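Local coordinates for succinoglycan biosynthesis protein (Bacillus cereus ATCC 14579, PDB 3B55) that is of uncertain function but binds a calcium ion and, as a member of the erythromycin esterase family, may act as a hydrolase, at residues W116-E121 against H136-F141; N109-E114 against R167-D172; H49-K54 against Q382-L387. The protein carries 1 engineered substitution. One frame throughout, in Å; residues are numbered along the deposited sequence.

Interaction 1: residues W116-E121 against H136-F141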
loop_
_atom_site.group_PDB
_atom_site.type_symbol
_atom_site.label_atom_id
_atom_site.label_comp_id
_atom_site.label_asym_id
_atom_site.label_seq_id
_atom_site.Cartn_x
_atom_site.Cartn_y
_atom_site.Cartn_z
ATOM N N TRP A 116 -7.628 5.878 -4.473
ATOM C CA TRP A 116 -7.044 7.079 -5.047
ATOM C C TRP A 116 -7.934 8.294 -4.804
ATOM O O TRP A 116 -7.428 9.382 -4.540
ATOM C CB TRP A 116 -6.802 6.870 -6.548
ATOM C CG TRP A 116 -6.561 8.132 -7.324
ATOM C CD1 TRP A 116 -7.496 9.052 -7.712
ATOM C CD2 TRP A 116 -5.305 8.601 -7.828
ATOM N NE1 TRP A 116 -6.899 10.064 -8.429
ATOM C CE2 TRP A 116 -5.554 9.810 -8.517
ATOM C CE3 TRP A 116 -3.993 8.115 -7.768
ATOM C CZ2 TRP A 116 -4.535 10.543 -9.140
ATOM C CZ3 TRP A 116 -2.978 8.845 -8.390
ATOM C CH2 TRP A 116 -3.258 10.044 -9.066
ATOM N N ASP A 117 -9.249 8.111 -4.889
ATOM C CA ASP A 117 -10.173 9.223 -4.674
ATOM C C ASP A 117 -10.189 9.718 -3.234
ATOM O O ASP A 117 -10.179 10.926 -2.981
ATOM C CB ASP A 117 -11.605 8.845 -5.088
ATOM C CG ASP A 117 -12.066 7.531 -4.491
ATOM O OD1 ASP A 117 -11.590 7.160 -3.397
ATOM O OD2 ASP A 117 -12.921 6.870 -5.115
ATOM N N ARG A 118 -10.216 8.787 -2.290
ATOM C CA ARG A 118 -10.249 9.141 -0.882
ATOM C C ARG A 118 -8.964 9.863 -0.475
ATOM O O ARG A 118 -9.003 10.825 0.296
ATOM C CB ARG A 118 -10.484 7.868 -0.047
ATOM C CG ARG A 118 -11.779 7.152 -0.449
ATOM C CD ARG A 118 -11.980 5.764 0.163
ATOM N NE ARG A 118 -12.493 5.817 1.525
ATOM C CZ ARG A 118 -13.573 5.169 1.947
ATOM N NH1 ARG A 118 -14.278 4.404 1.115
ATOM N NH2 ARG A 118 -13.936 5.274 3.215
ATOM N N ALA A 119 -7.832 9.427 -1.018
ATOM C CA ALA A 119 -6.552 10.051 -0.692
ATOM C C ALA A 119 -6.446 11.493 -1.206
ATOM O O ALA A 119 -5.647 12.274 -0.695
ATOM C CB ALA A 119 -5.405 9.214 -1.245
ATOM N N LEU A 120 -7.239 11.842 -2.218
ATOM C CA LEU A 120 -7.222 13.203 -2.748
ATOM C C LEU A 120 -7.566 14.162 -1.612
ATOM O O LEU A 120 -7.095 15.297 -1.584
ATOM C CB LEU A 120 -8.250 13.360 -3.874
ATOM C CG LEU A 120 -7.972 12.634 -5.192
ATOM C CD1 LEU A 120 -9.119 12.874 -6.163
ATOM C CD2 LEU A 120 -6.655 13.130 -5.786
ATOM N N GLU A 121 -8.384 13.679 -0.678
ATOM C CA GLU A 121 -8.819 14.456 0.478
ATOM C C GLU A 121 -7.790 14.410 1.607
ATOM O O GLU A 121 -7.698 15.339 2.408
ATOM C CB GLU A 121 -10.153 13.923 1.002
ATOM C CG GLU A 121 -11.338 14.112 0.066
ATOM C CD GLU A 121 -11.783 15.563 -0.054
ATOM O OE1 GLU A 121 -11.434 16.380 0.826
ATOM O OE2 GLU A 121 -12.493 15.883 -1.032
ATOM N N HIS A 136 -12.680 10.036 5.351
ATOM C CA HIS A 136 -12.333 9.464 4.055
ATOM C C HIS A 136 -11.493 8.203 4.121
ATOM O O HIS A 136 -11.352 7.487 3.129
ATOM C CB HIS A 136 -11.636 10.528 3.223
ATOM C CG HIS A 136 -12.459 11.761 3.059
ATOM N ND1 HIS A 136 -13.570 11.809 2.246
ATOM C CD2 HIS A 136 -12.388 12.966 3.672
ATOM C CE1 HIS A 136 -14.148 12.990 2.366
ATOM N NE2 HIS A 136 -13.451 13.711 3.227
ATOM N N LEU A 137 -10.922 7.933 5.284
ATOM C CA LEU A 137 -10.122 6.730 5.439
ATOM C C LEU A 137 -11.053 5.524 5.360
ATOM O O LEU A 137 -12.211 5.590 5.775
ATOM C CB LEU A 137 -9.420 6.707 6.795
ATOM C CG LEU A 137 -8.202 7.594 7.050
ATOM C CD1 LEU A 137 -7.896 7.585 8.538
ATOM C CD2 LEU A 137 -6.999 7.096 6.256
ATOM N N THR A 138 -10.546 4.426 4.814
ATOM C CA THR A 138 -11.323 3.199 4.724
ATOM C C THR A 138 -11.557 2.758 6.171
ATOM O O THR A 138 -10.684 2.940 7.028
ATOM C CB THR A 138 -10.538 2.123 3.947
ATOM O OG1 THR A 138 -10.390 2.541 2.587
ATOM C CG2 THR A 138 -11.256 0.799 3.969
ATOM N N PRO A 139 -12.737 2.180 6.461
ATOM C CA PRO A 139 -13.102 1.714 7.807
ATOM C C PRO A 139 -12.004 1.024 8.611
ATOM O O PRO A 139 -11.770 1.377 9.761
ATOM C CB PRO A 139 -14.300 0.804 7.538
ATOM C CG PRO A 139 -14.990 1.526 6.428
ATOM C CD PRO A 139 -13.826 1.893 5.506
ATOM N N VAL A 140 -11.332 0.049 8.010
ATOM C CA VAL A 140 -10.273 -0.667 8.706
ATOM C C VAL A 140 -9.096 0.249 9.042
ATOM O O VAL A 140 -8.312 -0.053 9.942
ATOM C CB VAL A 140 -9.771 -1.881 7.873
ATOM C CG1 VAL A 140 -9.232 -1.419 6.527
ATOM C CG2 VAL A 140 -8.695 -2.614 8.634
ATOM N N PHE A 141 -8.974 1.367 8.328
ATOM C CA PHE A 141 -7.886 2.310 8.586
ATOM C C PHE A 141 -8.337 3.534 9.381
ATOM O O PHE A 141 -7.551 4.452 9.608
ATOM C CB PHE A 141 -7.238 2.761 7.276
ATOM C CG PHE A 141 -6.649 1.641 6.477
ATOM C CD1 PHE A 141 -5.730 0.765 7.054
ATOM C CD2 PHE A 141 -7.021 1.450 5.150
ATOM C CE1 PHE A 141 -5.192 -0.287 6.318
ATOM C CE2 PHE A 141 -6.489 0.401 4.407
ATOM C CZ PHE A 141 -5.572 -0.471 4.992
#
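Arg-118 reaches from the first turn of helix 116-128 to the loop that leads on toward helix 144-158, and there it clasps two successive backbone carbonyls. This loop and the start of the helix lie within the segment joining two parallel strands of the central sheet in this alpha/beta fold; the side chain of Thr-138 is about 8 Å from the bound calcium ion. The arginine chain runs out with CG beside its own backbone N and then bends about the CG-CD bond (chi3 81°), which turns the guanidinium edge to the loop. NE donates to His-136 O at 2.6 Å, nearly straight at 170°, with the acceptor almost in the guanidinium plane. NH2 makes a weaker, more bent bond to Leu-137 O at 3.1 Å; that carbonyl also takes a hydrogen bond from Lys-142. Two acceptors along one edge should limit rotation of the guanidinium. One of its faces is overlaid near the rim by Thr-138, whose OG1 stands 4.0 Å from Arg-118 NE. The hydroxyl itself is hydrogen-bonded to Glu-114; toward the arginine the threonine makes a packing contact. A turn further along the helix, Glu-121 bends at chi2 and lays its aliphatic part across the His-136 imidazole. CB sits 3.6 Å from CD2 of His-136, while the carboxylate lies some 21° from parallel to the ring. The same side chain makes a CH-pi contact: Glu-121 CG stands 3.7 Å from the His-136 ring centroid, almost directly over its centre.

Interaction 2: residues N109-E114 against R167-D172. With CA (calcium ion), chain B.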
loop_
_atom_site.group_PDB
_atom_site.type_symbol
_atom_site.label_atom_id
_atom_site.label_comp_id
_atom_site.label_asym_id
_atom_site.label_seq_id
_atom_site.Cartn_x
_atom_site.Cartn_y
_atom_site.Cartn_z
ATOM N N ASN A 109 6.879 11.197 -1.208
ATOM C CA ASN A 109 5.539 10.718 -1.512
ATOM C C ASN A 109 5.209 9.463 -0.746
ATOM O O ASN A 109 6.031 8.564 -0.618
ATOM C CB ASN A 109 5.388 10.445 -3.008
ATOM C CG ASN A 109 5.855 11.598 -3.847
ATOM O OD1 ASN A 109 6.995 11.619 -4.311
ATOM N ND2 ASN A 109 4.985 12.584 -4.033
ATOM N N LEU A 110 3.999 9.426 -0.218
ATOM C CA LEU A 110 3.531 8.273 0.516
ATOM C C LEU A 110 2.322 7.743 -0.238
ATOM O O LEU A 110 1.285 8.410 -0.316
ATOM C CB LEU A 110 3.123 8.656 1.940
ATOM C CG LEU A 110 2.483 7.525 2.765
ATOM C CD1 LEU A 110 3.449 6.370 2.900
ATOM C CD2 LEU A 110 2.110 8.042 4.148
ATOM N N VAL A 111 2.479 6.561 -0.819
ATOM C CA VAL A 111 1.398 5.930 -1.546
ATOM C C VAL A 111 0.767 4.919 -0.602
ATOM O O VAL A 111 1.410 3.963 -0.162
ATOM C CB VAL A 111 1.900 5.218 -2.823
ATOM C CG1 VAL A 111 0.747 4.498 -3.501
ATOM C CG2 VAL A 111 2.496 6.248 -3.782
ATOM N N LEU A 112 -0.498 5.146 -0.284
ATOM C CA LEU A 112 -1.220 4.271 0.623
ATOM C C LEU A 112 -2.069 3.275 -0.107
ATOM O O LEU A 112 -2.581 3.543 -1.197
ATOM C CB LEU A 112 -2.161 5.069 1.531
ATOM C CG LEU A 112 -1.601 6.113 2.485
ATOM C CD1 LEU A 112 -2.769 6.834 3.123
ATOM C CD2 LEU A 112 -0.720 5.468 3.547
ATOM N N GLU A 113 -2.230 2.126 0.531
ATOM C CA GLU A 113 -3.062 1.081 -0.001
ATOM C C GLU A 113 -4.467 1.587 0.341
ATOM O O GLU A 113 -5.211 0.986 1.125
ATOM C CB GLU A 113 -2.786 -0.215 0.725
ATOM C CG GLU A 113 -3.472 -1.370 0.116
ATOM C CD GLU A 113 -3.725 -2.417 1.129
ATOM O OE1 GLU A 113 -2.768 -3.080 1.595
ATOM O OE2 GLU A 113 -4.906 -2.549 1.464
ATOM N N GLU A 114 -4.807 2.725 -0.249
ATOM C CA GLU A 114 -6.094 3.367 -0.028
ATOM C C GLU A 114 -6.621 3.847 -1.377
ATOM O O GLU A 114 -5.851 4.050 -2.317
ATOM C CB GLU A 114 -5.897 4.547 0.932
ATOM C CG GLU A 114 -7.152 5.328 1.275
ATOM C CD GLU A 114 -8.213 4.455 1.902
ATOM O OE1 GLU A 114 -8.854 3.678 1.164
ATOM O OE2 GLU A 114 -8.399 4.541 3.133
ATOM N N ARG A 167 3.642 14.285 -0.218
ATOM C CA ARG A 167 2.330 14.161 -0.855
ATOM C C ARG A 167 1.713 12.813 -0.502
ATOM O O ARG A 167 2.424 11.821 -0.334
ATOM C CB ARG A 167 2.455 14.252 -2.379
ATOM C CG ARG A 167 3.232 15.450 -2.895
ATOM C CD ARG A 167 2.595 16.778 -2.501
ATOM N NE ARG A 167 1.207 16.913 -2.944
ATOM C CZ ARG A 167 0.793 16.768 -4.200
ATOM N NH1 ARG A 167 1.655 16.475 -5.165
ATOM N NH2 ARG A 167 -0.492 16.922 -4.493
ATOM N N VAL A 168 0.390 12.778 -0.386
ATOM C CA VAL A 168 -0.307 11.542 -0.065
ATOM C C VAL A 168 -1.111 11.057 -1.259
ATOM O O VAL A 168 -2.026 11.732 -1.719
ATOM C CB VAL A 168 -1.254 11.721 1.137
ATOM C CG1 VAL A 168 -2.158 10.506 1.278
ATOM C CG2 VAL A 168 -0.441 11.903 2.399
ATOM N N ILE A 169 -0.762 9.874 -1.751
ATOM C CA ILE A 169 -1.442 9.283 -2.903
ATOM C C ILE A 169 -2.116 7.958 -2.542
ATOM O O ILE A 169 -1.654 7.231 -1.658
ATOM C CB ILE A 169 -0.436 9.015 -4.075
ATOM C CG1 ILE A 169 0.122 10.333 -4.621
ATOM C CG2 ILE A 169 -1.110 8.229 -5.193
ATOM C CD1 ILE A 169 1.360 10.813 -3.899
ATOM N N GLY A 170 -3.207 7.659 -3.237
ATOM C CA GLY A 170 -3.926 6.418 -3.020
ATOM C C GLY A 170 -3.801 5.560 -4.271
ATOM O O GLY A 170 -4.129 6.005 -5.376
HETATM N N MSE A 171 -3.331 4.328 -4.119
HETATM C CA MSE A 171 -3.178 3.464 -5.275
HETATM C C MSE A 171 -4.348 2.499 -5.490
HETATM O O MSE A 171 -4.426 1.850 -6.534
HETATM C CB MSE A 171 -1.869 2.680 -5.165
HETATM C CG MSE A 171 -1.864 1.621 -4.080
HETATM SE SE MSE A 171 -0.176 0.670 -3.978
HETATM C CE MSE A 171 -0.332 -0.015 -2.171
ATOM N N ASP A 172 -5.260 2.412 -4.521
ATOM C CA ASP A 172 -6.392 1.494 -4.653
ATOM C C ASP A 172 -7.560 2.068 -5.451
ATOM O O ASP A 172 -7.730 3.286 -5.537
ATOM C CB ASP A 172 -6.885 1.049 -3.278
ATOM C CG ASP A 172 -7.480 -0.336 -3.305
ATOM O OD1 ASP A 172 -7.749 -0.839 -4.417
ATOM O OD2 ASP A 172 -7.687 -0.922 -2.223
HETATM CA CA CA B . -5.245 -4.704 2.325
HETATM O O HOH W 1 -7.743 -0.127 0.334
HETATM O O HOH W 2 -6.555 -3.647 -1.371
#
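Met-171 (built as selenomethionine) has CG wedged between its backbone N and carbonyl carbon (chi1 70°), which brings that atom to 3.9 Å from Val-111 CG1. The same valine methyl lies 3.6 Å from Met-171 CB, the two side chains crossing nearly at right angles. Beyond CG the methionine is extended, and its CE ends 3.8 Å from Glu-113 CB. Glu-113 has CG trans to N (chi1 -172°) and stretches out from there, delivering OE2 to the calcium ion at 2.3 Å; His-85 is the other protein ligand, and OE1 is held by the backbone N of His-306. All this happens at the C-terminal ends of neighbouring parallel strands, 109-112 and 167-172, joined by a beta-alpha-beta crossover through helices 116-128 and 144-158. Strand 167-172 is the sheet's last within the chain. The strands are stitched by bonds alternating between them, such as Leu-110 N to Arg-167 O at 2.9 Å and the return bond from Ile-169 N to Leu-110 O, also 2.9 Å. Leu-110 packs on helix 144-158 and Val-168 on helix 116-128, and the face bearing Val-111 and Ile-169 meets helix 278-298. At Glu-113, the centre of an inverse gamma turn, the chain turns a corner, after which Glu-114 O accepts Asp-172 N from above its carbonyl plane. That same oxygen passes 3.1 Å from Gly-170 CA. Asp-172 OD2 accepts a hydrogen bond from a water that also donates to Glu-113 O, and His-283 bonds OD1. A second water donates to Asp-172 OD2 at 3.1 Å and makes only a weak bond to Glu-113 OE2.

Interaction 3: residues H49-K54 against Q382-L387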
loop_
_atom_site.group_PDB
_atom_site.type_symbol
_atom_site.label_atom_id
_atom_site.label_comp_id
_atom_site.label_asym_id
_atom_site.label_seq_id
_atom_site.Cartn_x
_atom_site.Cartn_y
_atom_site.Cartn_z
ATOM N N HIS A 49 22.891 -10.638 13.961
ATOM C CA HIS A 49 22.855 -9.689 12.848
ATOM C C HIS A 49 21.666 -8.737 12.883
ATOM O O HIS A 49 21.526 -7.868 12.021
ATOM C CB HIS A 49 22.862 -10.439 11.515
ATOM C CG HIS A 49 24.182 -11.062 11.187
ATOM N ND1 HIS A 49 24.713 -12.104 11.915
ATOM C CD2 HIS A 49 25.098 -10.764 10.235
ATOM C CE1 HIS A 49 25.902 -12.418 11.431
ATOM N NE2 HIS A 49 26.159 -11.619 10.411
ATOM N N ALA A 50 20.808 -8.902 13.880
ATOM C CA ALA A 50 19.641 -8.049 14.001
ATOM C C ALA A 50 20.024 -6.668 14.507
ATOM O O ALA A 50 20.877 -6.538 15.389
ATOM C CB ALA A 50 18.619 -8.688 14.942
ATOM N N LYS A 51 19.397 -5.643 13.926
ATOM C CA LYS A 51 19.626 -4.258 14.325
ATOM C C LYS A 51 18.491 -3.972 15.304
ATOM O O LYS A 51 17.324 -3.929 14.914
ATOM C CB LYS A 51 19.527 -3.323 13.116
ATOM C CG LYS A 51 20.543 -3.625 12.006
ATOM C CD LYS A 51 21.973 -3.412 12.478
ATOM C CE LYS A 51 22.986 -3.680 11.365
ATOM N NZ LYS A 51 22.974 -5.095 10.883
ATOM N N PRO A 52 18.816 -3.777 16.594
ATOM C CA PRO A 52 17.793 -3.506 17.608
ATOM C C PRO A 52 17.010 -2.210 17.469
ATOM O O PRO A 52 17.570 -1.152 17.193
ATOM C CB PRO A 52 18.582 -3.550 18.910
ATOM C CG PRO A 52 19.895 -2.993 18.507
ATOM C CD PRO A 52 20.162 -3.718 17.195
ATOM N N LEU A 53 15.703 -2.323 17.664
ATOM C CA LEU A 53 14.792 -1.190 17.612
ATOM C C LEU A 53 14.439 -0.923 19.066
ATOM O O LEU A 53 13.916 -1.794 19.763
ATOM C CB LEU A 53 13.541 -1.547 16.810
ATOM C CG LEU A 53 13.372 -0.961 15.407
ATOM C CD1 LEU A 53 14.675 -0.378 14.895
ATOM C CD2 LEU A 53 12.846 -2.051 14.487
ATOM N N LYS A 54 14.746 0.282 19.521
ATOM C CA LYS A 54 14.509 0.670 20.904
ATOM C C LYS A 54 13.035 0.767 21.301
ATOM O O LYS A 54 12.660 0.379 22.407
ATOM C CB LYS A 54 15.234 1.999 21.169
ATOM C CG LYS A 54 15.594 2.267 22.618
ATOM C CD LYS A 54 16.833 3.160 22.718
ATOM C CE LYS A 54 18.079 2.454 22.171
ATOM N NZ LYS A 54 19.319 3.274 22.307
ATOM N N GLN A 382 11.922 -5.532 19.477
ATOM C CA GLN A 382 11.767 -5.130 18.078
ATOM C C GLN A 382 13.156 -5.026 17.451
ATOM O O GLN A 382 14.125 -4.652 18.117
ATOM C CB GLN A 382 11.103 -3.751 17.946
ATOM C CG GLN A 382 9.824 -3.535 18.728
ATOM C CD GLN A 382 10.089 -3.202 20.171
ATOM O OE1 GLN A 382 11.119 -2.603 20.506
ATOM N NE2 GLN A 382 9.158 -3.567 21.037
ATOM N N PHE A 383 13.245 -5.344 16.164
ATOM C CA PHE A 383 14.513 -5.267 15.452
ATOM C C PHE A 383 14.293 -5.443 13.963
ATOM O O PHE A 383 13.235 -5.903 13.536
ATOM C CB PHE A 383 15.475 -6.358 15.939
ATOM C CG PHE A 383 15.003 -7.759 15.646
ATOM C CD1 PHE A 383 14.125 -8.411 16.508
ATOM C CD2 PHE A 383 15.428 -8.424 14.501
ATOM C CE1 PHE A 383 13.681 -9.706 16.236
ATOM C CE2 PHE A 383 14.993 -9.718 14.219
ATOM C CZ PHE A 383 14.118 -10.362 15.086
ATOM N N PHE A 384 15.278 -5.041 13.169
ATOM C CA PHE A 384 15.176 -5.243 11.740
ATOM C C PHE A 384 16.476 -5.852 11.251
ATOM O O PHE A 384 17.474 -5.882 11.980
ATOM C CB PHE A 384 14.828 -3.951 10.989
ATOM C CG PHE A 384 15.853 -2.857 11.101
ATOM C CD1 PHE A 384 15.994 -2.124 12.278
ATOM C CD2 PHE A 384 16.605 -2.490 9.989
ATOM C CE1 PHE A 384 16.856 -1.037 12.341
ATOM C CE2 PHE A 384 17.473 -1.404 10.043
ATOM C CZ PHE A 384 17.596 -0.674 11.223
ATOM N N ILE A 385 16.464 -6.358 10.027
ATOM C CA ILE A 385 17.648 -7.004 9.493
ATOM C C ILE A 385 17.633 -7.027 7.979
ATOM O O ILE A 385 16.566 -7.062 7.362
ATOM C CB ILE A 385 17.735 -8.452 10.021
ATOM C CG1 ILE A 385 18.914 -9.182 9.383
ATOM C CG2 ILE A 385 16.426 -9.177 9.748
ATOM C CD1 ILE A 385 19.369 -10.388 10.189
ATOM N N ASP A 386 18.823 -7.006 7.386
ATOM C CA ASP A 386 18.945 -7.042 5.935
ATOM C C ASP A 386 19.023 -8.506 5.508
ATOM O O ASP A 386 20.051 -9.165 5.700
ATOM C CB ASP A 386 20.214 -6.317 5.484
ATOM C CG ASP A 386 20.217 -6.027 3.993
ATOM O OD1 ASP A 386 19.664 -6.844 3.229
ATOM O OD2 ASP A 386 20.784 -4.989 3.587
ATOM N N LEU A 387 17.934 -9.016 4.943
ATOM C CA LEU A 387 17.876 -10.403 4.490
ATOM C C LEU A 387 18.836 -10.659 3.325
ATOM O O LEU A 387 19.266 -11.787 3.097
ATOM C CB LEU A 387 16.444 -10.756 4.065
ATOM C CG LEU A 387 15.344 -10.543 5.117
ATOM C CD1 LEU A 387 13.990 -10.878 4.521
ATOM C CD2 LEU A 387 15.616 -11.397 6.340
HETATM O O HOH W 3 21.235 -6.886 9.163
HETATM O O HOH W 4 14.420 -4.144 21.055
#
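Lys-51 and Phe-384 serve each other's backbone in both directions: Lys-51 N donates to Phe-384 O at 2.7 Å and Phe-384 N returns the bond to Lys-51 O at 2.9 Å. Further along, Leu-53 N gives its hydrogen to Gln-382 O at 2.8 Å, approaching from above the carbonyl plane. Pro-52, with no N-H to offer, falls opposite Phe-383 in the non-hydrogen-bonded position between these pairs. Water finishes both ends. One molecule donates to Leu-53 O and accepts from Gln-382 N; another donates to His-49 O while accepting from Asp-386 N and from Lys-51 NZ. That ammonium is curled back by bends at chi2 and chi4, and it also bonds His-49 O weakly. Two contacts bear on the ring of Phe-384, with Lys-51 CB over one face, 3.8 Å from the centroid, and Leu-53 CD1 at its edge, 3.4 Å from CD1 of Phe-384. On the other side of the strands, Ala-50 CB presses to 3.2 Å from Phe-383 CD2. Helix 68-72 packs against Phe-384, and strand 429-433 takes the far side of 382-386. The arrangement is that of a short antiparallel edge strand, 51-53, closing one margin of the mixed sheet in an alpha/beta fold.

From the N terminus, the chain first lays down 49-54, whose partner 382-387 arrives more than 300 residues later, so interaction 3 closes a loop holding most of the fold. Within that loop, 109-114 pairs with 167-172 in interaction 2, and inside this smaller loop interaction 1 joins 116-121 to 136-141; the three are nested and none cross. Interactions 2 and 3 lie on one mixed sheet, at its two outer margins, with centres about 27 Å apart. Interactions 1 and 2 touch directly: Trp-116 N lies 2.8 Å from Asp-172 O and Thr-138 N 2.7 Å from Glu-114 OE2, both probable hydrogen bonds linking the crossover to the strand ends beside the calcium.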